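Long-range contacts in CheQ (Campylobacter jejuni subsp. jejuni, PDB 6A51), which helps control transcription of the core chemotaxis operon cheVAW, acting alongside a second regulator, CheP: residues A[28-33]-A[61-66]; A[86-91]-A[123-128]; A[92-97]-A[139-144]. All blocks are in the same frame, centred on the assembly; numbering follows the deposited sequence.

Interaction 1 (A[28-33]-A[61-66]); sequences ILNAEF and IFLHRN
Three backbone hydrogen bonds join Ile28-Phe33 to Ile61-Asn66. Ile28 and Leu63 form an antiparallel hydrogen-bonded pair, Ile28 N giving to Leu63 O (3.0 Å) and Leu63 N to Ile28 O (2.9 Å). Beyond the non-hydrogen-bonded pair Leu29-Phe62, Asn30 N gives to Ile61 O at 3.1 Å, and that oxygen also takes a bond from a water that accepts from Ala31 N, so the first turn of helix 30-37 is tied to the chain at Ile61.

Side-chain packing differs on the two faces. On one, Leu29 CD1 touches the Phe62 ring obliquely, 3.5 Å from CE2. On the other, Leu63 CD1 makes a methyl-to-amide-oxygen contact with Asn30 OD1 (3.5 Å) and also touches Phe33 CD2 (3.8 Å), the Leu63 and Phe33 side chains crossing nearly at right angles; Asn30 ND2 is hydrogen-bonded to Lys41 O.

One charged group joins in through its flat side: Ile28 CG2 lies over a face of the Arg65 guanidinium, 3.5 Å from NH2. Leu76 of helix 73-77 touches both residues.

The arrangement is an antiparallel edge pairing in a mixed four-stranded sheet, strand 27-29 turning directly into a helix at Leu29, its N-cap residue.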
ATOM      1  N   ILE A  28      -1.646   8.544   8.431  1.00 30.22           N
ATOM      2  CA  ILE A  28      -1.464   9.578   7.422  1.00 35.81           C
ATOM      3  C   ILE A  28       0.011   9.631   7.049  1.00 39.14           C
ATOM      4  O   ILE A  28       0.894   9.216   7.804  1.00 37.51           O
ATOM      5  CB  ILE A  28      -1.940  10.966   7.892  1.00 43.87           C
ATOM      6  CG1 ILE A  28      -1.089  11.426   9.073  1.00 39.09           C
ATOM      7  CG2 ILE A  28      -3.418  10.934   8.268  1.00 43.09           C
ATOM      8  CD1 ILE A  28      -1.641  12.614   9.773  1.00 47.45           C
ATOM      9  N   LEU A  29       0.266  10.145   5.859  1.00 28.96           N
ATOM     10  CA  LEU A  29       1.621  10.240   5.357  1.00 31.04           C
ATOM     11  C   LEU A  29       2.305  11.466   5.966  1.00 47.16           C
ATOM     12  O   LEU A  29       1.761  12.572   5.930  1.00 47.70           O
ATOM     13  CB  LEU A  29       1.574  10.321   3.838  1.00 28.00           C
ATOM     14  CG  LEU A  29       2.861  10.348   3.042  1.00 37.73           C
ATOM     15  CD1 LEU A  29       3.465   8.970   2.981  1.00 29.02           C
ATOM     16  CD2 LEU A  29       2.545  10.851   1.649  1.00 44.10           C
ATOM     17  N   ASN A  30       3.488  11.269   6.552  1.00 43.19           N
ATOM     18  CA  ASN A  30       4.163  12.384   7.210  1.00 39.09           C
ATOM     19  C   ASN A  30       4.547  13.462   6.206  1.00 41.62           C
ATOM     20  O   ASN A  30       4.442  14.657   6.502  1.00 41.04           O
ATOM     21  CB  ASN A  30       5.400  11.891   7.965  1.00 43.38           C
ATOM     22  CG  ASN A  30       6.202  13.038   8.593  1.00 42.66           C
ATOM     23  OD1 ASN A  30       5.693  13.786   9.438  1.00 39.44           O
ATOM     24  ND2 ASN A  30       7.458  13.176   8.183  1.00 30.04           N
ATOM     25  N   ALA A  31       4.981  13.048   5.010  1.00 35.38           N
ATOM     26  CA  ALA A  31       5.363  13.988   3.959  1.00 35.36           C
ATOM     27  C   ALA A  31       4.262  14.996   3.669  1.00 41.94           C
ATOM     28  O   ALA A  31       4.539  16.160   3.358  1.00 59.94           O
ATOM     29  CB  ALA A  31       5.722  13.227   2.680  1.00 26.41           C
ATOM     30  N   GLU A  32       3.007  14.569   3.766  1.00 41.62           N
ATOM     31  CA  GLU A  32       1.887  15.463   3.512  1.00 45.43           C
ATOM     32  C   GLU A  32       1.453  16.199   4.774  1.00 42.38           C
ATOM     33  O   GLU A  32       1.167  17.399   4.720  1.00 56.46           O
ATOM     34  CB  GLU A  32       0.711  14.675   2.909  1.00 38.99           C
ATOM     35  CG  GLU A  32      -0.595  15.453   2.834  1.00 62.44           C
ATOM     36  CD  GLU A  32      -1.785  14.626   2.351  1.00 73.14           C
ATOM     37  OE1 GLU A  32      -2.196  14.823   1.185  1.00 70.66           O
ATOM     38  OE2 GLU A  32      -2.321  13.803   3.135  1.00 58.77           O
ATOM     39  N   PHE A  33       1.426  15.506   5.916  1.00 46.25           N
ATOM     40  CA  PHE A  33       0.923  16.108   7.149  1.00 46.74           C
ATOM     41  C   PHE A  33       1.780  17.276   7.609  1.00 48.71           C
ATOM     42  O   PHE A  33       1.255  18.275   8.103  1.00 50.68           O
ATOM     43  CB  PHE A  33       0.854  15.068   8.262  1.00 41.62           C
ATOM     44  CG  PHE A  33       0.743  15.662   9.638  1.00 44.28           C
ATOM     45  CD1 PHE A  33      -0.503  16.017  10.155  1.00 40.29           C
ATOM     46  CD2 PHE A  33       1.880  15.864  10.427  1.00 40.55           C
ATOM     47  CE1 PHE A  33      -0.625  16.567  11.436  1.00 41.18           C
ATOM     48  CE2 PHE A  33       1.771  16.412  11.712  1.00 45.71           C
ATOM     49  CZ  PHE A  33       0.515  16.766  12.218  1.00 42.57           C
ATOM     50  N   ILE A  61       7.652   7.530   6.093  1.00 30.13           N
ATOM     51  CA  ILE A  61       7.121   7.539   7.447  1.00 30.52           C
ATOM     52  C   ILE A  61       5.625   7.761   7.395  1.00 29.93           C
ATOM     53  O   ILE A  61       5.159   8.670   6.706  1.00 31.32           O
ATOM     54  CB  ILE A  61       7.802   8.620   8.297  1.00 34.77           C
ATOM     55  CG1 ILE A  61       9.294   8.319   8.396  1.00 33.49           C
ATOM     56  CG2 ILE A  61       7.172   8.666   9.672  1.00 41.17           C
ATOM     57  CD1 ILE A  61       9.573   6.927   8.905  1.00 29.64           C
ATOM     58  N   PHE A  62       4.874   6.942   8.134  1.00 23.97           N
ATOM     59  CA  PHE A  62       3.452   7.153   8.349  1.00 27.21           C
ATOM     60  C   PHE A  62       3.202   7.391   9.836  1.00 33.06           C
ATOM     61  O   PHE A  62       3.802   6.733  10.690  1.00 32.11           O
ATOM     62  CB  PHE A  62       2.636   5.951   7.852  1.00 24.86           C
ATOM     63  CG  PHE A  62       2.767   5.703   6.373  1.00 35.23           C
ATOM     64  CD1 PHE A  62       3.820   4.954   5.873  1.00 25.03           C
ATOM     65  CD2 PHE A  62       1.851   6.240   5.482  1.00 32.86           C
ATOM     66  CE1 PHE A  62       3.958   4.740   4.515  1.00 28.11           C
ATOM     67  CE2 PHE A  62       1.980   6.032   4.116  1.00 19.92           C
ATOM     68  CZ  PHE A  62       3.036   5.282   3.633  1.00 23.53           C
ATOM     69  N   LEU A  63       2.314   8.334  10.142  1.00 29.59           N
ATOM     70  CA  LEU A  63       1.961   8.671  11.513  1.00 23.15           C
ATOM     71  C   LEU A  63       0.605   8.077  11.844  1.00 27.78           C
ATOM     72  O   LEU A  63      -0.343   8.207  11.065  1.00 39.65           O
ATOM     73  CB  LEU A  63       1.932  10.184  11.719  1.00 27.74           C
ATOM     74  CG  LEU A  63       3.248  10.876  11.342  1.00 39.59           C
ATOM     75  CD1 LEU A  63       3.116  12.397  11.306  1.00 26.81           C
ATOM     76  CD2 LEU A  63       4.326  10.435  12.301  1.00 33.76           C
ATOM     77  N   HIS A  64       0.513   7.427  12.993  1.00 33.05           N
ATOM     78  CA  HIS A  64      -0.766   6.896  13.432  1.00 33.13           C
ATOM     79  C   HIS A  64      -1.648   8.054  13.888  1.00 45.29           C
ATOM     80  O   HIS A  64      -1.180   8.943  14.613  1.00 45.50           O
ATOM     81  CB  HIS A  64      -0.541   5.879  14.548  1.00 34.94           C
ATOM     82  CG  HIS A  64      -1.722   5.011  14.826  1.00 41.49           C
ATOM     83  ND1 HIS A  64      -2.950   5.521  15.192  1.00 50.83           N
ATOM     84  CD2 HIS A  64      -1.864   3.667  14.796  1.00 45.03           C
ATOM     85  CE1 HIS A  64      -3.800   4.526  15.372  1.00 38.66           C
ATOM     86  NE2 HIS A  64      -3.165   3.391  15.143  1.00 40.92           N
ATOM     87  N   ARG A  65      -2.921   8.049  13.450  1.00 39.65           N
ATOM     88  CA  ARG A  65      -3.776   9.235  13.585  1.00 46.31           C
ATOM     89  C   ARG A  65      -4.044   9.589  15.036  1.00 42.62           C
ATOM     90  O   ARG A  65      -4.251  10.766  15.357  1.00 52.93           O
ATOM     91  CB  ARG A  65      -5.112   9.027  12.877  1.00 41.02           C
ATOM     92  CG  ARG A  65      -4.988   8.770  11.423  1.00 47.96           C
ATOM     93  CD  ARG A  65      -6.246   8.185  10.800  1.00 40.18           C
ATOM     94  NE  ARG A  65      -6.268   8.613   9.419  1.00 47.31           N
ATOM     95  CZ  ARG A  65      -6.802   9.748   9.000  1.00 43.39           C
ATOM     96  NH1 ARG A  65      -7.422  10.536   9.872  1.00 46.07           N
ATOM     97  NH2 ARG A  65      -6.729  10.083   7.713  1.00 42.70           N
ATOM     98  N   ASN A  66      -4.073   8.583  15.907  1.00 34.27           N
ATOM     99  CA  ASN A  66      -4.303   8.725  17.335  1.00 41.39           C
ATOM    100  C   ASN A  66      -3.221   9.581  17.994  1.00 54.91           C
ATOM    101  O   ASN A  66      -3.555  10.475  18.780  1.00 72.37           O
ATOM    102  CB  ASN A  66      -4.414   7.306  17.909  1.00 47.80           C
ATOM    103  CG  ASN A  66      -4.656   7.252  19.404  1.00 81.52           C
ATOM    104  OD1 ASN A  66      -4.690   8.273  20.098  1.00 91.92           O
ATOM    105  ND2 ASN A  66      -4.879   6.029  19.907  1.00 88.99           N
TER
HETATM  106  O   HOH W   1       5.955  10.608   5.042  1.00 34.64           O

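Interaction 2 (A[86-91]-A[123-128]); sequences VLASAF and KFVNLK
Strands 85-87 and 122-126 run antiparallel, with Val86 and Val125 as a hydrogen-bonded pair: Val86 N gives to Val125 O and Val125 N to Val86 O, both at 2.9 Å and nearly linear. Next comes the non-hydrogen-bonded pair Leu87-Phe124, whose CA atoms are 4.5 Å apart. The third bond, Ala88 N to Lys123 O, is made after the chain has turned into helix 88-95; its donor is tilted 28° from the carbonyl plane. A water donates to the same Lys123 oxygen and accepts from Ser89 N, so one strand carbonyl holds the first two helix residues, one directly and one through water.

Both segments pass straight from strand to helix, with Leu87 and Asn126 at the N-cap positions; Asn126 OD1 takes the backbone N of Lys129. Strand 122-126 is central in a three-stranded antiparallel sheet, flanked by 85-87 and 116-119, and the helices 88-95 and 127-134 spring from neighbouring strands.

The Phe91 side chain, with CG anti to the backbone N (chi1 179°), reaches back from the helix to the sheet. Val125 CG1 sits over one face of its ring, 4.0 Å from the centroid, while Leu127 CD1 comes to the ring edge, 3.6 Å from CE2. The other branch of Val125, CG2, packs on Ala88 CB. Val86 CG1 meets Leu127 CD2 at 3.8 Å, closing an apolar cluster on this side. Leu87 CD1 makes a CH-pi contact over a face of the Phe124 ring, 29° off the ring normal. The methylenes of Lys123 run past Ala88 CB, and the NZ of this lysine makes a weak hydrogen bond to Leu102 O.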
ATOM      1  N   VAL A  86      -2.056   0.568   0.429  1.00 20.43           N
ATOM      2  CA  VAL A  86      -0.704   0.235   0.845  1.00 24.79           C
ATOM      3  C   VAL A  86       0.240   0.941  -0.117  1.00 25.99           C
ATOM      4  O   VAL A  86      -0.145   1.335  -1.221  1.00 24.48           O
ATOM      5  CB  VAL A  86      -0.435  -1.286   0.838  1.00 27.19           C
ATOM      6  CG1 VAL A  86      -1.518  -2.031   1.586  1.00 24.45           C
ATOM      7  CG2 VAL A  86      -0.321  -1.789  -0.589  1.00 21.35           C
ATOM      8  N   LEU A  87       1.479   1.132   0.321  1.00 30.23           N
ATOM      9  CA  LEU A  87       2.498   1.652  -0.579  1.00 28.57           C
ATOM     10  C   LEU A  87       2.620   0.743  -1.798  1.00 33.90           C
ATOM     11  O   LEU A  87       2.570  -0.486  -1.681  1.00 34.44           O
ATOM     12  CB  LEU A  87       3.832   1.731   0.151  1.00 28.35           C
ATOM     13  CG  LEU A  87       4.646   3.005   0.092  1.00 35.21           C
ATOM     14  CD1 LEU A  87       3.736   4.191   0.244  1.00 34.65           C
ATOM     15  CD2 LEU A  87       5.619   2.939   1.235  1.00 41.75           C
ATOM     16  N   ALA A  88       2.764   1.345  -2.980  1.00 33.23           N
ATOM     17  CA  ALA A  88       2.843   0.539  -4.200  1.00 26.42           C
ATOM     18  C   ALA A  88       4.062  -0.373  -4.188  1.00 30.49           C
ATOM     19  O   ALA A  88       3.965  -1.543  -4.580  1.00 35.19           O
ATOM     20  CB  ALA A  88       2.865   1.441  -5.430  1.00 27.79           C
ATOM     21  N   SER A  89       5.222   0.149  -3.760  1.00 28.97           N
ATOM     22  CA  SER A  89       6.417  -0.686  -3.602  1.00 37.91           C
ATOM     23  C   SER A  89       6.162  -1.879  -2.682  1.00 26.16           C
ATOM     24  O   SER A  89       6.686  -2.975  -2.917  1.00 23.97           O
ATOM     25  CB  SER A  89       7.568   0.146  -3.043  1.00 27.61           C
ATOM     26  OG  SER A  89       7.131   0.850  -1.886  1.00 39.51           O
ATOM     27  N   ALA A  90       5.377  -1.681  -1.619  1.00 21.39           N
ATOM     28  CA  ALA A  90       5.045  -2.789  -0.729  1.00 22.56           C
ATOM     29  C   ALA A  90       4.138  -3.791  -1.425  1.00 31.84           C
ATOM     30  O   ALA A  90       4.310  -5.009  -1.270  1.00 38.65           O
ATOM     31  CB  ALA A  90       4.376  -2.273   0.550  1.00 21.15           C
ATOM     32  N   PHE A  91       3.161  -3.295  -2.189  1.00 24.81           N
ATOM     33  CA  PHE A  91       2.309  -4.178  -2.974  1.00 29.33           C
ATOM     34  C   PHE A  91       3.143  -5.045  -3.907  1.00 26.72           C
ATOM     35  O   PHE A  91       2.905  -6.254  -4.016  1.00 28.22           O
ATOM     36  CB  PHE A  91       1.285  -3.352  -3.750  1.00 30.78           C
ATOM     37  CG  PHE A  91       0.361  -4.166  -4.613  1.00 29.45           C
ATOM     38  CD1 PHE A  91       0.691  -4.451  -5.931  1.00 30.55           C
ATOM     39  CD2 PHE A  91      -0.851  -4.613  -4.122  1.00 29.40           C
ATOM     40  CE1 PHE A  91      -0.169  -5.198  -6.742  1.00 31.67           C
ATOM     41  CE2 PHE A  91      -1.721  -5.357  -4.926  1.00 24.11           C
ATOM     42  CZ  PHE A  91      -1.368  -5.649  -6.242  1.00 29.58           C
ATOM     43  N   LYS A 123       3.389   6.724  -4.586  1.00 35.62           N
ATOM     44  CA  LYS A 123       2.343   5.938  -5.247  1.00 39.90           C
ATOM     45  C   LYS A 123       1.763   4.895  -4.290  1.00 42.50           C
ATOM     46  O   LYS A 123       2.512   4.141  -3.661  1.00 37.38           O
ATOM     47  CB  LYS A 123       2.896   5.243  -6.497  1.00 39.86           C
ATOM     48  CG  LYS A 123       1.826   4.853  -7.538  1.00 52.91           C
ATOM     49  CD  LYS A 123       2.389   3.916  -8.624  1.00 57.36           C
ATOM     50  CE  LYS A 123       3.547   4.539  -9.396  1.00 69.51           C
ATOM     51  NZ  LYS A 123       4.491   3.513  -9.965  1.00 46.26           N
ATOM     52  N   PHE A 124       0.430   4.844  -4.192  1.00 36.54           N
ATOM     53  CA  PHE A 124      -0.276   3.854  -3.387  1.00 31.00           C
ATOM     54  C   PHE A 124      -1.168   2.974  -4.261  1.00 30.65           C
ATOM     55  O   PHE A 124      -1.615   3.375  -5.335  1.00 41.63           O
ATOM     56  CB  PHE A 124      -1.140   4.509  -2.305  1.00 26.23           C
ATOM     57  CG  PHE A 124      -0.374   5.350  -1.340  1.00 44.27           C
ATOM     58  CD1 PHE A 124       0.067   6.619  -1.703  1.00 46.75           C
ATOM     59  CD2 PHE A 124      -0.105   4.885  -0.060  1.00 37.24           C
ATOM     60  CE1 PHE A 124       0.771   7.404  -0.816  1.00 40.42           C
ATOM     61  CE2 PHE A 124       0.590   5.666   0.840  1.00 42.71           C
ATOM     62  CZ  PHE A 124       1.035   6.928   0.459  1.00 39.48           C
ATOM     63  N   VAL A 125      -1.432   1.763  -3.774  1.00 30.36           N
ATOM     64  CA  VAL A 125      -2.324   0.804  -4.418  1.00 27.52           C
ATOM     65  C   VAL A 125      -3.418   0.449  -3.423  1.00 30.04           C
ATOM     66  O   VAL A 125      -3.148   0.309  -2.224  1.00 26.04           O
ATOM     67  CB  VAL A 125      -1.586  -0.479  -4.861  1.00 18.29           C
ATOM     68  CG1 VAL A 125      -2.577  -1.500  -5.354  1.00 32.30           C
ATOM     69  CG2 VAL A 125      -0.580  -0.193  -5.933  1.00 22.47           C
ATOM     70  N   ASN A 126      -4.649   0.296  -3.906  1.00 32.87           N
ATOM     71  CA  ASN A 126      -5.745  -0.068  -3.013  1.00 34.34           C
ATOM     72  C   ASN A 126      -5.782  -1.584  -2.928  1.00 34.85           C
ATOM     73  O   ASN A 126      -6.412  -2.261  -3.748  1.00 32.73           O
ATOM     74  CB  ASN A 126      -7.076   0.487  -3.487  1.00 31.67           C
ATOM     75  CG  ASN A 126      -8.153   0.341  -2.423  1.00 34.33           C
ATOM     76  OD1 ASN A 126      -8.275  -0.710  -1.790  1.00 36.89           O
ATOM     77  ND2 ASN A 126      -8.905   1.401  -2.191  1.00 34.63           N
ATOM     78  N   LEU A 127      -5.102  -2.119  -1.909  1.00 32.17           N
ATOM     79  CA  LEU A 127      -5.014  -3.566  -1.753  1.00 28.01           C
ATOM     80  C   LEU A 127      -6.362  -4.147  -1.362  1.00 33.18           C
ATOM     81  O   LEU A 127      -6.717  -5.253  -1.786  1.00 28.25           O
ATOM     82  CB  LEU A 127      -3.963  -3.915  -0.702  1.00 31.02           C
ATOM     83  CG  LEU A 127      -3.643  -5.388  -0.463  1.00 21.86           C
ATOM     84  CD1 LEU A 127      -3.350  -6.017  -1.782  1.00 33.39           C
ATOM     85  CD2 LEU A 127      -2.429  -5.503   0.425  1.00 35.67           C
ATOM     86  N   LYS A 128      -7.124  -3.402  -0.558  1.00 32.34           N
ATOM     87  CA  LYS A 128      -8.417  -3.882  -0.089  1.00 32.29           C
ATOM     88  C   LYS A 128      -9.344  -4.177  -1.256  1.00 37.29           C
ATOM     89  O   LYS A 128      -9.993  -5.227  -1.288  1.00 44.12           O
ATOM     90  CB  LYS A 128      -9.046  -2.860   0.854  1.00 33.37           C
ATOM     91  CG  LYS A 128     -10.297  -3.354   1.562  1.00 34.56           C
ATOM     92  CD  LYS A 128     -11.001  -2.222   2.298  1.00 42.22           C
ATOM     93  CE  LYS A 128     -12.031  -2.745   3.286  1.00 53.51           C
ATOM     94  NZ  LYS A 128     -13.268  -3.224   2.597  1.00 59.61           N
TER
HETATM   95  O   HOH W   2       5.277   3.393  -3.499  1.00 32.08           O

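Interaction 3 (A[92-97]-A[139-144]); sequences CSFTGL and HQHIYI
The end of helix 88-95 and the chain entering strand 142-146 run 21° apart, joined by Ile144 N, which lies in the carbonyl plane of Thr95 and donates to Thr95 O at 3.0 Å. At Gly96 the chain leaves the helix with positive phi, and a water donates to both Gly96 O and Ile144 O.

Phe94 and His141 approach from opposite directions. Phe94 CE1 lies over the centre of the imidazole, 3.3 Å from ND1, but the two planes are inclined at 38°, so the pair is oblique. His141 NE2 also donates to Phe94 O, at 3.1 Å and a bent 142°, the carbonyl standing out of the ring plane; Tyr170 stacks on the same histidine. Gln140 O approaches the Phe94 ring at its edge, near the plane.

The contact thus sets the C-terminal end of the helix against the outer strand of a second three-stranded antiparallel sheet, and Thr95 OG1 forms an ST turn there by accepting from Leu97 N at 3.1 Å. The same hydroxyl is hydrogen-bonded to Phe91 O, one turn back.

Thr95 and Ile144 lie side by side, pointing the same way, with Thr95 CB 3.9 Å from Ile144 CD1. Ile142 CG1 touches both Phe94 CE2 and Thr95 CG2, and Ile144 CG2 meets Leu97 CD1 at 4.1 Å.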
ATOM      1  N   CYS A  92       4.144  -4.453  -4.567  1.00 28.05           N
ATOM      2  CA  CYS A  92       4.984  -5.229  -5.480  1.00 23.67           C
ATOM      3  C   CYS A  92       5.889  -6.178  -4.714  1.00 31.15           C
ATOM      4  O   CYS A  92       6.143  -7.302  -5.160  1.00 36.11           O
ATOM      5  CB  CYS A  92       5.811  -4.295  -6.365  1.00 26.26           C
ATOM      6  SG  CYS A  92       4.815  -3.244  -7.466  1.00 37.35           S
ATOM      7  N   SER A  93       6.392  -5.741  -3.562  1.00 30.96           N
ATOM      8  CA  SER A  93       7.128  -6.644  -2.685  1.00 32.46           C
ATOM      9  C   SER A  93       6.245  -7.818  -2.259  1.00 29.23           C
ATOM     10  O   SER A  93       6.588  -8.983  -2.475  1.00 31.53           O
ATOM     11  CB  SER A  93       7.643  -5.852  -1.469  1.00 40.87           C
ATOM     12  OG  SER A  93       8.262  -6.677  -0.493  1.00 73.67           O
ATOM     13  N   PHE A  94       5.078  -7.512  -1.693  1.00 27.02           N
ATOM     14  CA  PHE A  94       4.160  -8.533  -1.198  1.00 28.39           C
ATOM     15  C   PHE A  94       3.784  -9.540  -2.288  1.00 32.46           C
ATOM     16  O   PHE A  94       3.873 -10.753  -2.084  1.00 33.18           O
ATOM     17  CB  PHE A  94       2.926  -7.822  -0.637  1.00 24.11           C
ATOM     18  CG  PHE A  94       1.919  -8.723   0.012  1.00 29.65           C
ATOM     19  CD1 PHE A  94       2.274  -9.565   1.041  1.00 35.10           C
ATOM     20  CD2 PHE A  94       0.584  -8.654  -0.353  1.00 37.11           C
ATOM     21  CE1 PHE A  94       1.324 -10.365   1.662  1.00 36.62           C
ATOM     22  CE2 PHE A  94      -0.365  -9.451   0.265  1.00 39.20           C
ATOM     23  CZ  PHE A  94       0.011 -10.314   1.269  1.00 36.69           C
ATOM     24  N   THR A  95       3.381  -9.056  -3.463  1.00 20.81           N
ATOM     25  CA  THR A  95       2.811  -9.926  -4.477  1.00 26.17           C
ATOM     26  C   THR A  95       3.845 -10.489  -5.428  1.00 33.39           C
ATOM     27  O   THR A  95       3.502 -11.350  -6.241  1.00 27.80           O
ATOM     28  CB  THR A  95       1.767  -9.187  -5.328  1.00 22.08           C
ATOM     29  OG1 THR A  95       2.418  -8.146  -6.072  1.00 25.91           O
ATOM     30  CG2 THR A  95       0.670  -8.594  -4.479  1.00 15.81           C
ATOM     31  N   GLY A  96       5.078  -9.996  -5.391  1.00 31.30           N
ATOM     32  CA  GLY A  96       6.020 -10.370  -6.422  1.00 26.14           C
ATOM     33  C   GLY A  96       5.770  -9.755  -7.779  1.00 29.38           C
ATOM     34  O   GLY A  96       6.460 -10.100  -8.737  1.00 48.87           O
ATOM     35  N   LEU A  97       4.789  -8.872  -7.909  1.00 41.01           N
ATOM     36  CA  LEU A  97       4.562  -8.204  -9.183  1.00 41.52           C
ATOM     37  C   LEU A  97       5.731  -7.276  -9.490  1.00 38.98           C
ATOM     38  O   LEU A  97       6.276  -6.634  -8.590  1.00 52.34           O
ATOM     39  CB  LEU A  97       3.253  -7.417  -9.124  1.00 29.94           C
ATOM     40  CG  LEU A  97       2.818  -6.619 -10.345  1.00 33.00           C
ATOM     41  CD1 LEU A  97       2.283  -7.571 -11.394  1.00 29.24           C
ATOM     42  CD2 LEU A  97       1.763  -5.606  -9.950  1.00 30.82           C
ATOM     43  N   HIS A 139      -6.377 -11.561   5.068  1.00 32.18           N
ATOM     44  CA  HIS A 139      -5.186 -12.053   5.742  1.00 50.73           C
ATOM     45  C   HIS A 139      -4.391 -13.033   4.895  1.00 53.95           C
ATOM     46  O   HIS A 139      -3.350 -13.519   5.340  1.00 62.07           O
ATOM     47  CB  HIS A 139      -5.571 -12.673   7.088  1.00 46.04           C
ATOM     48  CG  HIS A 139      -6.145 -11.671   8.047  1.00 87.54           C
ATOM     49  ND1 HIS A 139      -5.908 -10.315   7.930  1.00 79.28           N
ATOM     50  CD2 HIS A 139      -6.962 -11.818   9.118  1.00 83.45           C
ATOM     51  CE1 HIS A 139      -6.544  -9.674   8.894  1.00 91.37           C
ATOM     52  NE2 HIS A 139      -7.191 -10.561   9.629  1.00 95.47           N
ATOM     53  N   GLN A 140      -4.835 -13.307   3.678  1.00 44.89           N
ATOM     54  CA  GLN A 140      -4.141 -14.246   2.821  1.00 38.43           C
ATOM     55  C   GLN A 140      -2.949 -13.581   2.151  1.00 45.33           C
ATOM     56  O   GLN A 140      -2.994 -12.404   1.781  1.00 44.74           O
ATOM     57  CB  GLN A 140      -5.096 -14.800   1.767  1.00 45.54           C
ATOM     58  CG  GLN A 140      -5.646 -16.163   2.124  1.00 36.45           C
ATOM     59  CD  GLN A 140      -6.940 -16.432   1.436  1.00 49.84           C
ATOM     60  OE1 GLN A 140      -7.894 -15.665   1.581  1.00 56.20           O
ATOM     61  NE2 GLN A 140      -6.994 -17.518   0.658  1.00 74.50           N
ATOM     62  N   HIS A 141      -1.869 -14.339   2.012  1.00 35.36           N
ATOM     63  CA  HIS A 141      -0.720 -13.887   1.253  1.00 37.81           C
ATOM     64  C   HIS A 141      -0.946 -14.296  -0.196  1.00 40.49           C
ATOM     65  O   HIS A 141      -0.906 -15.482  -0.519  1.00 55.71           O
ATOM     66  CB  HIS A 141       0.576 -14.467   1.811  1.00 37.57           C
ATOM     67  CG  HIS A 141       1.803 -13.744   1.344  1.00 69.25           C
ATOM     68  ND1 HIS A 141       2.798 -13.323   2.205  1.00 67.37           N
ATOM     69  CD2 HIS A 141       2.191 -13.355   0.102  1.00 53.97           C
ATOM     70  CE1 HIS A 141       3.747 -12.713   1.513  1.00 53.10           C
ATOM     71  NE2 HIS A 141       3.402 -12.717   0.236  1.00 49.21           N
ATOM     72  N   ILE A 142      -1.198 -13.323  -1.058  1.00 37.15           N
ATOM     73  CA  ILE A 142      -1.396 -13.564  -2.481  1.00 34.78           C
ATOM     74  C   ILE A 142      -0.079 -13.334  -3.204  1.00 27.59           C
ATOM     75  O   ILE A 142       0.752 -12.532  -2.780  1.00 32.62           O
ATOM     76  CB  ILE A 142      -2.513 -12.661  -3.055  1.00 21.78           C
ATOM     77  CG1 ILE A 142      -2.142 -11.190  -2.893  1.00 32.26           C
ATOM     78  CG2 ILE A 142      -3.825 -12.909  -2.317  1.00 20.77           C
ATOM     79  CD1 ILE A 142      -3.174 -10.224  -3.440  1.00 23.20           C
ATOM     80  N   TYR A 143       0.123 -14.053  -4.300  1.00 27.87           N
ATOM     81  CA  TYR A 143       1.161 -13.726  -5.262  1.00 22.35           C
ATOM     82  C   TYR A 143       0.534 -13.593  -6.641  1.00 35.90           C
ATOM     83  O   TYR A 143      -0.516 -14.181  -6.924  1.00 26.26           O
ATOM     84  CB  TYR A 143       2.274 -14.775  -5.319  1.00 22.02           C
ATOM     85  CG  TYR A 143       1.866 -16.172  -5.784  1.00 22.56           C
ATOM     86  CD1 TYR A 143       1.438 -17.132  -4.869  1.00 16.25           C
ATOM     87  CD2 TYR A 143       1.951 -16.540  -7.121  1.00 25.25           C
ATOM     88  CE1 TYR A 143       1.102 -18.409  -5.271  1.00 31.81           C
ATOM     89  CE2 TYR A 143       1.608 -17.820  -7.537  1.00 29.69           C
ATOM     90  CZ  TYR A 143       1.182 -18.744  -6.609  1.00 38.07           C
ATOM     91  OH  TYR A 143       0.846 -20.013  -7.008  1.00 48.55           O
ATOM     92  N   ILE A 144       1.201 -12.810  -7.491  1.00 26.30           N
ATOM     93  CA  ILE A 144       0.774 -12.547  -8.857  1.00 33.71           C
ATOM     94  C   ILE A 144       1.900 -12.994  -9.770  1.00 33.70           C
ATOM     95  O   ILE A 144       3.056 -12.620  -9.565  1.00 32.56           O
ATOM     96  CB  ILE A 144       0.450 -11.059  -9.095  1.00 31.23           C
ATOM     97  CG1 ILE A 144      -0.615 -10.568  -8.125  1.00 30.86           C
ATOM     98  CG2 ILE A 144      -0.025 -10.830 -10.532  1.00 18.08           C
ATOM     99  CD1 ILE A 144      -0.831  -9.059  -8.178  1.00 21.14           C
TER
HETATM  100  O   HOH W   3       5.412 -11.663 -11.127  1.00 40.36           O

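Along the chain interaction 1 closes before interaction 2 opens, whereas the segments of interactions 2 and 3 alternate. Interactions 1 and 2 have centres about 16 Å apart and touch where Phe62 meets both Phe124 and Leu87, so the mixed sheet packs against the central antiparallel sheet. Interactions 2 and 3, about 11 Å between centres, share helix 88-95: its start is hydrogen-bonded to strand 122-126 and its end to strand 142-146, while Phe91 touches Leu97 and Ile144. Interactions 1 and 3 lie on opposite sides of the chain's centre, their centres about 24 Å and nearest atoms about 13 Å apart. Interaction 2 thus lies between them, touching the mixed sheet and, through helix 88-95, the sheet of strand 142-146.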